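Local coordinates for protein cytochrome P450 monooxygenase (Rhodococcus sp. ECU0066, PDB 6KBH) that probably acts as a self-sufficient monooxygenase, joining a heme P450 domain to FMN and [2Fe-2S] reductase domains in one chain, at residues Arg59-Arg62 with Val67-Ser70. Sequence-based numbering, arbitrary orientation.
Sequences RWSR and VFYS
The hydroxyl oxygen of Ser61 is gripped by hydrogen bonds to the carbonyl of Glu65 and the hydroxyl of Thr79, and the same atom lies against the rim of Phe68. Ser61 OG sits 3.3 Å from Phe68 CE1 and 3.5 Å from Phe68 CD1, in the plane of the ring, so the approach is to the edge. Having OG anti to the backbone N of Ser61 (chi1 -169°) directs the hydroxyl out of the helix toward the strand. Trp60 comes to the same ring from another side: its CH2 stands over one face, offset toward the rim, 3.8 Å from Phe68 CE1. The six-membered ring of Trp60 and the Phe68 ring have centroids 5.2 Å apart and planes inclined at 36°, an oblique aromatic pair whose side chains cross at about a right angle. Within the helix, Ser61 CB lies over the centre of the Trp60 ring, 4.0 Å above its plane. In fold terms, helix 59-64 turns through a short connection into strand 67-69, an outermost strand of the mixed beta sheet in the P450 domain; Phe68 is paired by backbone hydrogen bonds with Val77 of the antiparallel neighbour, strand 76-78. At Phe68 a chi1 of 61° sets CG between the backbone N and the carbonyl carbon, with the ring directed at the helix. Phe43 meets this ring edge-to-face, while helix 38-41 touches Phe68 through Ala40 and Trp60 through Arg39. With Phe68 replaced by an alanine, Trp60 CH2 and the Phe43 ring would probably both lose the aromatic partner they pack against, and a gap is likely to open between helix and strand.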
# COMPACT_ATOMS: atom_id res chain seq x y z
N ARG A 59 -23.25 -13.95 -4.02
CA ARG A 59 -22.66 -14.62 -5.18
C ARG A 59 -23.65 -14.70 -6.33
O ARG A 59 -23.28 -14.51 -7.49
CB ARG A 59 -22.18 -16.02 -4.77
CG ARG A 59 -21.49 -16.80 -5.87
CD ARG A 59 -20.02 -16.43 -5.99
NE ARG A 59 -19.29 -17.33 -6.88
CZ ARG A 59 -19.19 -17.15 -8.19
NH1 ARG A 59 -19.77 -16.11 -8.77
NH2 ARG A 59 -18.51 -18.02 -8.93
N TRP A 60 -24.92 -14.98 -6.02
CA TRP A 60 -25.94 -15.05 -7.06
C TRP A 60 -26.11 -13.71 -7.77
O TRP A 60 -26.47 -13.68 -8.95
CB TRP A 60 -27.28 -15.51 -6.47
CG TRP A 60 -27.88 -14.51 -5.52
CD1 TRP A 60 -27.69 -14.44 -4.17
CD2 TRP A 60 -28.75 -13.42 -5.86
NE1 TRP A 60 -28.40 -13.38 -3.65
CE2 TRP A 60 -29.05 -12.74 -4.67
CE3 TRP A 60 -29.31 -12.96 -7.06
CZ2 TRP A 60 -29.89 -11.63 -4.63
CZ3 TRP A 60 -30.13 -11.85 -7.02
CH2 TRP A 60 -30.41 -11.20 -5.82
N SER A 61 -25.86 -12.60 -7.07
CA SER A 61 -26.02 -11.29 -7.69
C SER A 61 -24.82 -10.95 -8.58
O SER A 61 -24.99 -10.35 -9.65
CB SER A 61 -26.23 -10.23 -6.62
OG SER A 61 -26.62 -8.99 -7.20
N ARG A 62 -23.61 -11.33 -8.17
CA ARG A 62 -22.46 -11.14 -9.05
C ARG A 62 -22.62 -11.92 -10.35
O ARG A 62 -22.16 -11.48 -11.41
CB ARG A 62 -21.17 -11.55 -8.33
CG ARG A 62 -20.76 -10.59 -7.23
CD ARG A 62 -19.35 -10.73 -6.73
NE ARG A 62 -19.11 -11.97 -6.01
CZ ARG A 62 -19.57 -12.24 -4.79
NH1 ARG A 62 -20.31 -11.35 -4.14
NH2 ARG A 62 -19.30 -13.41 -4.22
N VAL A 67 -27.35 -5.69 -10.26
CA VAL A 67 -28.03 -4.52 -9.72
C VAL A 67 -29.50 -4.85 -9.57
O VAL A 67 -30.16 -5.25 -10.54
CB VAL A 67 -27.85 -3.28 -10.62
CG1 VAL A 67 -28.67 -2.10 -10.09
CG2 VAL A 67 -26.39 -2.90 -10.73
N PHE A 68 -30.04 -4.68 -8.36
CA PHE A 68 -31.44 -4.99 -8.14
C PHE A 68 -32.02 -4.06 -7.09
O PHE A 68 -31.30 -3.45 -6.29
CB PHE A 68 -31.65 -6.45 -7.74
CG PHE A 68 -30.96 -6.85 -6.45
CD1 PHE A 68 -29.66 -7.33 -6.47
CD2 PHE A 68 -31.62 -6.76 -5.24
CE1 PHE A 68 -29.03 -7.71 -5.30
CE2 PHE A 68 -30.99 -7.14 -4.06
CZ PHE A 68 -29.69 -7.61 -4.09
N TYR A 69 -33.35 -3.95 -7.12
CA TYR A 69 -34.08 -3.25 -6.08
C TYR A 69 -34.45 -4.22 -4.97
O TYR A 69 -34.87 -5.35 -5.23
CB TYR A 69 -35.35 -2.60 -6.65
CG TYR A 69 -36.12 -1.85 -5.60
CD1 TYR A 69 -35.63 -0.67 -5.06
CD2 TYR A 69 -37.34 -2.33 -5.13
CE1 TYR A 69 -36.33 0.02 -4.09
CE2 TYR A 69 -38.05 -1.64 -4.15
CZ TYR A 69 -37.53 -0.47 -3.64
OH TYR A 69 -38.22 0.22 -2.67
N SER A 70 -34.28 -3.77 -3.73
CA SER A 70 -34.56 -4.59 -2.56
C SER A 70 -35.85 -4.10 -1.91
O SER A 70 -35.93 -2.91 -1.57
CB SER A 70 -33.40 -4.52 -1.57
OG SER A 70 -33.74 -5.11 -0.33